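Local coordinates for protein SAP-like pentraxin (Limulus polyphemus, PDB 3FLP) that probably binds sugar ligands with the help of calcium, as an invertebrate lectin of the pentraxin family that assembles into doubly stacked cyclic heptamers, at residues E93-G97 and Q98-V102; V105-G108 and V109-R112; A172-T175 and H176-S179; I194-E198 and D199-A203. All coordinates share one frame; numbering follows the deposited sequence.

The four contacts follow one another along the chain, and none nests in or crosses another. Contact 1 closes the bend that leads from strand 86-90, at the edge of one sheet, into strand 100-107 of the other. At the far end of that strand, contact 2 closes the hairpin to strand 112-117. Contact 3 starts helix 175-182 and lies beside contact 2, with A172 and L173 against V105. Contact 4 turns the chain from strand 194-195 back to the opposite sheet at strand 201-204. Contact 1 of one subunit meets contacts 2 and 3 of a neighbour, while contact 4 faces a different neighbouring subunit.

Contact 1: E93-G97 and Q98-V102; sequences EIELG and QWYHV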
loop_
_atom_site.group_PDB
_atom_site.type_symbol
_atom_site.label_atom_id
_atom_site.label_comp_id
_atom_site.label_asym_id
_atom_site.label_seq_id
_atom_site.Cartn_x
_atom_site.Cartn_y
_atom_site.Cartn_z
ATOM N N GLU A 93 -24.071 18.362 36.777
ATOM C CA GLU A 93 -25.068 19.415 36.714
ATOM C C GLU A 93 -25.694 19.433 35.328
ATOM O O GLU A 93 -24.992 19.484 34.323
ATOM C CB GLU A 93 -24.445 20.774 37.029
ATOM C CG GLU A 93 -25.451 21.907 36.950
ATOM C CD GLU A 93 -25.053 23.109 37.777
ATOM O OE1 GLU A 93 -23.893 23.560 37.661
ATOM O OE2 GLU A 93 -25.908 23.608 38.539
ATOM N N ILE A 94 -27.019 19.383 35.285
ATOM C CA ILE A 94 -27.737 19.375 34.025
ATOM C C ILE A 94 -28.137 20.764 33.550
ATOM O O ILE A 94 -28.709 21.554 34.299
ATOM C CB ILE A 94 -29.037 18.515 34.111
ATOM C CG1 ILE A 94 -28.686 17.038 34.320
ATOM C CG2 ILE A 94 -29.872 18.700 32.840
ATOM C CD1 ILE A 94 -27.940 16.397 33.147
ATOM N N GLU A 95 -27.822 21.054 32.296
ATOM C CA GLU A 95 -28.204 22.315 31.686
ATOM C C GLU A 95 -29.233 21.926 30.640
ATOM O O GLU A 95 -28.900 21.244 29.667
ATOM C CB GLU A 95 -27.010 22.990 31.006
ATOM C CG GLU A 95 -25.937 23.487 31.964
ATOM C CD GLU A 95 -26.509 24.340 33.089
ATOM O OE1 GLU A 95 -27.337 25.241 32.804
ATOM O OE2 GLU A 95 -26.124 24.108 34.258
ATOM N N LEU A 96 -30.485 22.328 30.852
ATOM C CA LEU A 96 -31.537 22.000 29.896
ATOM C C LEU A 96 -31.106 22.510 28.527
ATOM O O LEU A 96 -30.567 23.613 28.408
ATOM C CB LEU A 96 -32.866 22.643 30.306
ATOM C CG LEU A 96 -33.451 22.203 31.655
ATOM C CD1 LEU A 96 -34.752 22.959 31.929
ATOM C CD2 LEU A 96 -33.705 20.699 31.645
ATOM N N GLY A 97 -31.321 21.698 27.497
ATOM C CA GLY A 97 -30.925 22.101 26.163
ATOM C C GLY A 97 -29.573 21.544 25.738
ATOM O O GLY A 97 -29.183 21.700 24.581
ATOM N N GLN A 98 -28.849 20.914 26.666
ATOM C CA GLN A 98 -27.549 20.308 26.355
ATOM C C GLN A 98 -27.676 18.786 26.254
ATOM O O GLN A 98 -28.584 18.192 26.835
ATOM C CB GLN A 98 -26.501 20.654 27.419
ATOM C CG GLN A 98 -26.078 22.115 27.399
ATOM C CD GLN A 98 -25.591 22.547 26.030
ATOM O OE1 GLN A 98 -24.548 22.093 25.557
ATOM N NE2 GLN A 98 -26.355 23.414 25.378
ATOM N N TRP A 99 -26.762 18.170 25.508
ATOM C CA TRP A 99 -26.760 16.724 25.310
ATOM C C TRP A 99 -26.041 15.965 26.417
ATOM O O TRP A 99 -25.037 16.430 26.952
ATOM C CB TRP A 99 -26.089 16.359 23.985
ATOM C CG TRP A 99 -26.874 16.664 22.748
ATOM C CD1 TRP A 99 -26.660 17.696 21.864
ATOM C CD2 TRP A 99 -27.958 15.891 22.209
ATOM N NE1 TRP A 99 -27.538 17.599 20.808
ATOM C CE2 TRP A 99 -28.345 16.504 20.994
ATOM C CE3 TRP A 99 -28.638 14.739 22.636
ATOM C CZ2 TRP A 99 -29.384 16.000 20.199
ATOM C CZ3 TRP A 99 -29.671 14.237 21.848
ATOM C CH2 TRP A 99 -30.031 14.868 20.640
ATOM N N TYR A 100 -26.559 14.785 26.741
ATOM C CA TYR A 100 -25.967 13.915 27.754
ATOM C C TYR A 100 -26.210 12.479 27.317
ATOM O O TYR A 100 -27.204 12.190 26.651
ATOM C CB TYR A 100 -26.617 14.130 29.129
ATOM C CG TYR A 100 -26.516 15.546 29.639
ATOM C CD1 TYR A 100 -27.501 16.486 29.341
ATOM C CD2 TYR A 100 -25.398 15.965 30.358
ATOM C CE1 TYR A 100 -27.376 17.807 29.740
ATOM C CE2 TYR A 100 -25.255 17.299 30.765
ATOM C CZ TYR A 100 -26.246 18.213 30.449
ATOM O OH TYR A 100 -26.103 19.538 30.819
ATOM N N HIS A 101 -25.296 11.580 27.653
ATOM C CA HIS A 101 -25.516 10.187 27.318
ATOM C C HIS A 101 -25.986 9.549 28.610
ATOM O O HIS A 101 -25.357 9.697 29.655
ATOM C CB HIS A 101 -24.249 9.487 26.816
ATOM C CG HIS A 101 -24.504 8.097 26.315
ATOM N ND1 HIS A 101 -24.603 7.007 27.157
ATOM C CD2 HIS A 101 -24.766 7.633 25.069
ATOM C CE1 HIS A 101 -24.916 5.935 26.450
ATOM N NE2 HIS A 101 -25.021 6.287 25.181
ATOM N N VAL A 102 -27.109 8.855 28.540
ATOM C CA VAL A 102 -27.667 8.215 29.716
ATOM C C VAL A 102 -27.904 6.742 29.443
ATOM O O VAL A 102 -28.294 6.352 28.339
ATOM C CB VAL A 102 -29.005 8.902 30.134
ATOM C CG1 VAL A 102 -29.773 8.027 31.111
ATOM C CG2 VAL A 102 -28.708 10.255 30.771
HETATM O O HOH W 1 -28.901 24.528 26.361
#
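From E95 to Q98 the backbone makes a type II beta turn, closed by Q98 N giving a 3.0 Å hydrogen bond to E95 O, and strand 100-107 begins just beyond it. With Y100 folded back onto this turn, the geometry fits a tyrosine corner, a motif known from antiparallel beta sandwiches: the phenol oxygen of a tyrosine near the start or end of a strand bonds to the backbone a few residues earlier, here five. Y100 OH accepts from E95 N at 2.7 Å, nearly straight (165°). Y100 CG lies opposite the carbonyl carbon (chi1 -58°), which sends the ring back over the bend. One ring face is taken by I94, whose CD1 sits 3.5 Å from the centroid, almost exactly above it, a CH-pi contact. The bond holds the hydroxyl, and the methyl covers that face of the buried ring. G97 occupies the third position of the turn with positive phi (97°), where a side chain would press on the preceding carbonyl. Outward, E95 OE1 makes a salt bridge with R112 of a neighbouring subunit, and Q98 NE2 reaches A172 O there. Q98 CG lies 3.8 Å from E95 CB, and a bend at chi2 turns the amide; its NE2 also donates to a water at 2.9 Å, and that water in turn donates to L96 O at 2.8 Å.

Contact 2: V105-G108 and V109-R112; sequences VWSG and VDGR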
loop_
_atom_site.group_PDB
_atom_site.type_symbol
_atom_site.label_atom_id
_atom_site.label_comp_id
_atom_site.label_asym_id
_atom_site.label_seq_id
_atom_site.Cartn_x
_atom_site.Cartn_y
_atom_site.Cartn_z
ATOM N N VAL A 105 -28.959 0.218 33.446
ATOM C CA VAL A 105 -28.575 -1.188 33.427
ATOM C C VAL A 105 -29.396 -1.945 34.470
ATOM O O VAL A 105 -29.360 -1.611 35.656
ATOM C CB VAL A 105 -27.075 -1.340 33.751
ATOM C CG1 VAL A 105 -26.717 -2.799 33.964
ATOM C CG2 VAL A 105 -26.243 -0.739 32.608
ATOM N N TRP A 106 -30.136 -2.958 34.028
ATOM C CA TRP A 106 -30.962 -3.739 34.939
ATOM C C TRP A 106 -30.755 -5.235 34.792
ATOM O O TRP A 106 -30.719 -5.765 33.680
ATOM C CB TRP A 106 -32.450 -3.458 34.723
ATOM C CG TRP A 106 -33.321 -4.367 35.555
ATOM C CD1 TRP A 106 -33.463 -4.348 36.915
ATOM C CD2 TRP A 106 -34.119 -5.459 35.085
ATOM N NE1 TRP A 106 -34.301 -5.360 37.322
ATOM C CE2 TRP A 106 -34.719 -6.058 36.219
ATOM C CE3 TRP A 106 -34.387 -5.991 33.816
ATOM C CZ2 TRP A 106 -35.573 -7.162 36.124
ATOM C CZ3 TRP A 106 -35.238 -7.093 33.720
ATOM C CH2 TRP A 106 -35.821 -7.665 34.871
ATOM N N SER A 107 -30.649 -5.914 35.927
ATOM C CA SER A 107 -30.473 -7.355 35.934
ATOM C C SER A 107 -31.469 -7.984 36.896
ATOM O O SER A 107 -31.394 -7.765 38.104
ATOM C CB SER A 107 -29.051 -7.715 36.368
ATOM O OG SER A 107 -28.871 -9.119 36.361
ATOM N N GLY A 108 -32.404 -8.757 36.356
ATOM C CA GLY A 108 -33.381 -9.413 37.199
ATOM C C GLY A 108 -32.775 -10.645 37.843
ATOM O O GLY A 108 -33.334 -11.195 38.797
ATOM N N VAL A 109 -31.629 -11.081 37.328
ATOM C CA VAL A 109 -30.962 -12.259 37.866
ATOM C C VAL A 109 -30.533 -12.005 39.306
ATOM O O VAL A 109 -30.758 -12.843 40.177
ATOM C CB VAL A 109 -29.710 -12.651 37.029
ATOM C CG1 VAL A 109 -29.091 -13.906 37.589
ATOM C CG2 VAL A 109 -30.097 -12.876 35.568
ATOM N N ASP A 110 -29.923 -10.846 39.556
ATOM C CA ASP A 110 -29.474 -10.502 40.901
ATOM C C ASP A 110 -30.232 -9.309 41.480
ATOM O O ASP A 110 -30.025 -8.941 42.631
ATOM C CB ASP A 110 -27.961 -10.217 40.898
ATOM C CG ASP A 110 -27.583 -8.978 40.080
ATOM O OD1 ASP A 110 -28.449 -8.416 39.367
ATOM O OD2 ASP A 110 -26.402 -8.573 40.149
ATOM N N GLY A 111 -31.113 -8.713 40.679
ATOM C CA GLY A 111 -31.885 -7.571 41.140
ATOM C C GLY A 111 -31.089 -6.280 41.267
ATOM O O GLY A 111 -31.459 -5.382 42.025
ATOM N N ARG A 112 -29.993 -6.173 40.525
ATOM C CA ARG A 112 -29.166 -4.977 40.581
ATOM C C ARG A 112 -29.491 -3.964 39.494
ATOM O O ARG A 112 -29.699 -4.312 38.331
ATOM C CB ARG A 112 -27.679 -5.334 40.494
ATOM C CG ARG A 112 -26.770 -4.112 40.422
ATOM C CD ARG A 112 -25.310 -4.489 40.561
ATOM N NE ARG A 112 -25.037 -5.095 41.859
ATOM C CZ ARG A 112 -23.835 -5.489 42.263
ATOM N NH1 ARG A 112 -22.778 -5.343 41.470
ATOM N NH2 ARG A 112 -23.689 -6.031 43.465
#
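This is a tight beta-hairpin connection at the outer end of strand 100-107, where S107 and R112 face each other across the loop that leads into strand 112-117. S107 N donates to R112 O at 3.0 Å. A second bond, G111 N to S107 O at 2.8 Å, is bent to 122° and weak. Inside the loop D110 bonds to the R112 amide. Its CG lies between the backbone N and the carbonyl carbon (chi1 65°), which curls the carboxylate inward, and OD1 accepts from R112 N at 3.0 Å, met from above the carboxylate plane; this is an Asx turn. The same OD1 comes within 3.1 Å of S107 OG, a weak and unsettled bond; OG itself accepts from Q33 NE2 of the adjoining strand. G111 takes a positive phi that suits glycine, and G108 lies against one face of the W106 indole, its N 3.5 Å from the ring plane and offset toward the rim; a CB there would collide with W106 CZ2. W106 NE1 is bonded to V128 O, which holds the indole in place. The far end of R112 leads away from the loop, its NE in a salt bridge with E126 and its NH2 in another with E95 of a neighbouring subunit. The D110 bond to the R112 amide probably helps hold the loop's shape, where the backbone bonds are few and one is weak.

Contact 3: A172-T175 and H176-S179; sequences ALTT and HQVS
T174 turns its hydroxyl in between its own backbone N and carbonyl carbon (chi1 65°), while Q177 sets CG opposite its carbonyl carbon (chi1 -65°) and runs on extended, so each side chain arrives at the other's main-chain amide. T174 is the N-cap of helix 175-182: its OG1 accepts from Q177 N at 3.1 Å. In return T174 N donates to Q177 OE1, also at 3.1 Å, almost straight (171°), in the plane of the amide carbonyl and on a lone pair. This exchange is a capping box, and it satisfies two amides at the start of the helix, one of them from a residue that precedes it. The first helical backbone bond follows, V178 N to T174 O at 3.0 Å. Further on, S179 OG donates to H176 O at 2.7 Å. L173 crosses Q177 at about a right angle, its CG 3.8 Å from the amide oxygen OE1, and L173 CB packs on V178 CG2. The other end of the Q177 amide, NE2, binds H213 O of a neighbouring subunit. The helix rests on strand 100-107, with V178 packed on C103 and V105, while T175 OG1 bonds to Y116 of strand 112-117.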
loop_
_atom_site.group_PDB
_atom_site.type_symbol
_atom_site.label_atom_id
_atom_site.label_comp_id
_atom_site.label_asym_id
_atom_site.label_seq_id
_atom_site.Cartn_x
_atom_site.Cartn_y
_atom_site.Cartn_z
ATOM N N ALA A 172 -26.991 -7.303 30.907
ATOM C CA ALA A 172 -26.636 -6.238 31.840
ATOM C C ALA A 172 -25.183 -5.846 31.591
ATOM O O ALA A 172 -24.267 -6.437 32.161
ATOM C CB ALA A 172 -26.806 -6.713 33.277
ATOM N N LEU A 173 -24.989 -4.853 30.726
ATOM C CA LEU A 173 -23.665 -4.368 30.369
ATOM C C LEU A 173 -22.823 -3.952 31.577
ATOM O O LEU A 173 -23.346 -3.443 32.569
ATOM C CB LEU A 173 -23.801 -3.202 29.381
ATOM C CG LEU A 173 -23.790 -3.549 27.882
ATOM C CD1 LEU A 173 -24.795 -4.622 27.567
ATOM C CD2 LEU A 173 -24.072 -2.292 27.061
ATOM N N THR A 174 -21.517 -4.189 31.491
ATOM C CA THR A 174 -20.607 -3.823 32.569
ATOM C C THR A 174 -20.294 -2.328 32.519
ATOM O O THR A 174 -20.585 -1.641 31.537
ATOM C CB THR A 174 -19.258 -4.567 32.470
ATOM O OG1 THR A 174 -18.586 -4.153 31.270
ATOM C CG2 THR A 174 -19.466 -6.102 32.459
ATOM N N THR A 175 -19.690 -1.836 33.588
ATOM C CA THR A 175 -19.307 -0.442 33.686
ATOM C C THR A 175 -18.390 -0.071 32.523
ATOM O O THR A 175 -18.570 0.975 31.893
ATOM C CB THR A 175 -18.598 -0.185 35.032
ATOM O OG1 THR A 175 -19.576 -0.232 36.078
ATOM C CG2 THR A 175 -17.891 1.161 35.043
ATOM N N HIS A 176 -17.419 -0.934 32.229
ATOM C CA HIS A 176 -16.491 -0.673 31.134
ATOM C C HIS A 176 -17.203 -0.620 29.785
ATOM O O HIS A 176 -16.914 0.244 28.955
ATOM C CB HIS A 176 -15.393 -1.740 31.072
ATOM C CG HIS A 176 -14.567 -1.673 29.823
ATOM N ND1 HIS A 176 -13.759 -0.596 29.520
ATOM C CD2 HIS A 176 -14.466 -2.524 28.773
ATOM C CE1 HIS A 176 -13.200 -0.784 28.338
ATOM N NE2 HIS A 176 -13.613 -1.946 27.863
ATOM N N GLN A 177 -18.123 -1.552 29.561
ATOM C CA GLN A 177 -18.856 -1.589 28.304
ATOM C C GLN A 177 -19.716 -0.338 28.088
ATOM O O GLN A 177 -19.814 0.162 26.971
ATOM C CB GLN A 177 -19.714 -2.854 28.238
ATOM C CG GLN A 177 -18.882 -4.132 28.200
ATOM C CD GLN A 177 -19.741 -5.381 28.109
ATOM O OE1 GLN A 177 -20.716 -5.534 28.853
ATOM N NE2 GLN A 177 -19.383 -6.282 27.206
ATOM N N VAL A 178 -20.329 0.175 29.149
ATOM C CA VAL A 178 -21.152 1.372 29.010
ATOM C C VAL A 178 -20.288 2.558 28.570
ATOM O O VAL A 178 -20.732 3.396 27.790
ATOM C CB VAL A 178 -21.877 1.724 30.326
ATOM C CG1 VAL A 178 -22.636 3.030 30.173
ATOM C CG2 VAL A 178 -22.861 0.619 30.682
ATOM N N SER A 179 -19.047 2.620 29.047
ATOM C CA SER A 179 -18.173 3.720 28.659
ATOM C C SER A 179 -17.842 3.625 27.170
ATOM O O SER A 179 -17.671 4.649 26.509
ATOM C CB SER A 179 -16.883 3.731 29.492
ATOM O OG SER A 179 -15.979 2.725 29.082
#

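Contact 4: I194-E198 and D199-A203; sequences ISWME and DSFVA
Polar bonds first: D199 reaches back across the bend, and its OD2 takes S195 N at 2.7 Å, met nearly along its C-O axis. CG of D199 stands opposite the carbonyl carbon (chi1 -75°), which directs the carboxylate toward the end of strand 194-195. E198 N donates to S195 O at 2.8 Å, and D199 N adds a weak, bent bond to the same oxygen. S195 OG donates a hydrogen bond to E198 OE1, meeting it from above the carboxylate plane. A water spans the mouth, accepting from M197 N and donating to D199 O. The apolar contacts are made by W196, M197 and F201. The six-membered ring of W196 and the ring of F201 lie within 8° of parallel yet so far offset, 5.5 Å between centroids, that little of one ring covers the other. M197 joins the two, its SD above the indole toward the rim and at the edge of F201, 3.9 Å from CZ: a Met-aromatic contact. W196 NE1 bonds to V7 O, and F201 meets F24. The chain crosses from one sheet to the other at the rim of the pentraxin beta sandwich, where residues 201-203 continue their sheet antiparallel into a neighbouring subunit.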
loop_
_atom_site.group_PDB
_atom_site.type_symbol
_atom_site.label_atom_id
_atom_site.label_comp_id
_atom_site.label_asym_id
_atom_site.label_seq_id
_atom_site.Cartn_x
_atom_site.Cartn_y
_atom_site.Cartn_z
ATOM N N ILE A 194 -32.938 -3.579 20.441
ATOM C CA ILE A 194 -33.335 -2.411 19.663
ATOM C C ILE A 194 -32.076 -1.686 19.207
ATOM O O ILE A 194 -31.211 -1.360 20.019
ATOM C CB ILE A 194 -34.187 -1.401 20.482
ATOM C CG1 ILE A 194 -35.590 -1.959 20.723
ATOM C CG2 ILE A 194 -34.290 -0.073 19.733
ATOM C CD1 ILE A 194 -36.486 -1.013 21.513
ATOM N N SER A 195 -31.970 -1.465 17.902
ATOM C CA SER A 195 -30.844 -0.743 17.334
ATOM C C SER A 195 -31.459 0.484 16.667
ATOM O O SER A 195 -32.295 0.353 15.779
ATOM C CB SER A 195 -30.108 -1.601 16.300
ATOM O OG SER A 195 -29.059 -0.857 15.695
ATOM N N TRP A 196 -31.053 1.669 17.115
ATOM C CA TRP A 196 -31.588 2.918 16.597
ATOM C C TRP A 196 -31.686 2.983 15.073
ATOM O O TRP A 196 -30.702 2.788 14.367
ATOM C CB TRP A 196 -30.746 4.092 17.099
ATOM C CG TRP A 196 -31.376 5.441 16.854
ATOM C CD1 TRP A 196 -30.774 6.542 16.312
ATOM C CD2 TRP A 196 -32.695 5.854 17.233
ATOM N NE1 TRP A 196 -31.631 7.618 16.340
ATOM C CE2 TRP A 196 -32.816 7.224 16.903
ATOM C CE3 TRP A 196 -33.783 5.203 17.827
ATOM C CZ2 TRP A 196 -33.982 7.953 17.149
ATOM C CZ3 TRP A 196 -34.942 5.926 18.070
ATOM C CH2 TRP A 196 -35.032 7.289 17.733
ATOM N N MET A 197 -32.892 3.262 14.588
ATOM C CA MET A 197 -33.171 3.377 13.165
ATOM C C MET A 197 -33.064 2.063 12.377
ATOM O O MET A 197 -33.125 2.074 11.144
ATOM C CB MET A 197 -32.265 4.446 12.539
ATOM C CG MET A 197 -32.396 5.836 13.172
ATOM S SD MET A 197 -34.103 6.471 13.228
ATOM C CE MET A 197 -34.411 6.868 11.462
ATOM N N GLU A 198 -32.889 0.943 13.070
ATOM C CA GLU A 198 -32.829 -0.355 12.398
ATOM C C GLU A 198 -34.040 -1.192 12.819
ATOM O O GLU A 198 -34.284 -2.266 12.279
ATOM C CB GLU A 198 -31.531 -1.108 12.727
ATOM C CG GLU A 198 -30.259 -0.399 12.249
ATOM C CD GLU A 198 -29.023 -1.296 12.265
ATOM O OE1 GLU A 198 -28.841 -2.064 13.236
ATOM O OE2 GLU A 198 -28.224 -1.225 11.309
ATOM N N ASP A 199 -34.785 -0.689 13.799
ATOM C CA ASP A 199 -35.992 -1.346 14.282
ATOM C C ASP A 199 -37.129 -0.339 14.108
ATOM O O ASP A 199 -37.132 0.733 14.710
ATOM C CB ASP A 199 -35.819 -1.756 15.750
ATOM C CG ASP A 199 -34.912 -2.980 15.907
ATOM O OD1 ASP A 199 -35.323 -4.079 15.474
ATOM O OD2 ASP A 199 -33.792 -2.843 16.449
ATOM N N SER A 200 -38.076 -0.692 13.254
ATOM C CA SER A 200 -39.211 0.163 12.926
ATOM C C SER A 200 -40.037 0.666 14.094
ATOM O O SER A 200 -40.282 -0.054 15.059
ATOM C CB SER A 200 -40.143 -0.585 11.967
ATOM O OG SER A 200 -39.435 -0.991 10.812
ATOM N N PHE A 201 -40.485 1.908 13.985
ATOM C CA PHE A 201 -41.316 2.505 15.014
ATOM C C PHE A 201 -42.292 3.502 14.413
ATOM O O PHE A 201 -42.016 4.117 13.379
ATOM C CB PHE A 201 -40.445 3.174 16.082
ATOM C CG PHE A 201 -39.503 4.226 15.553
ATOM C CD1 PHE A 201 -39.941 5.531 15.333
ATOM C CD2 PHE A 201 -38.167 3.918 15.312
ATOM C CE1 PHE A 201 -39.058 6.522 14.883
ATOM C CE2 PHE A 201 -37.276 4.897 14.863
ATOM C CZ PHE A 201 -37.723 6.203 14.649
ATOM N N VAL A 202 -43.448 3.628 15.046
ATOM C CA VAL A 202 -44.466 4.559 14.603
ATOM C C VAL A 202 -44.152 5.914 15.227
ATOM O O VAL A 202 -43.804 5.993 16.405
ATOM C CB VAL A 202 -45.863 4.108 15.071
ATOM C CG1 VAL A 202 -46.909 5.125 14.665
ATOM C CG2 VAL A 202 -46.200 2.769 14.466
ATOM N N ALA A 203 -44.246 6.974 14.434
ATOM C CA ALA A 203 -43.999 8.327 14.927
ATOM C C ALA A 203 -45.363 9.005 14.930
ATOM O O ALA A 203 -46.090 8.944 13.935
ATOM C CB ALA A 203 -43.042 9.063 14.005
HETATM O O HOH W 2 -35.190 2.411 15.929
#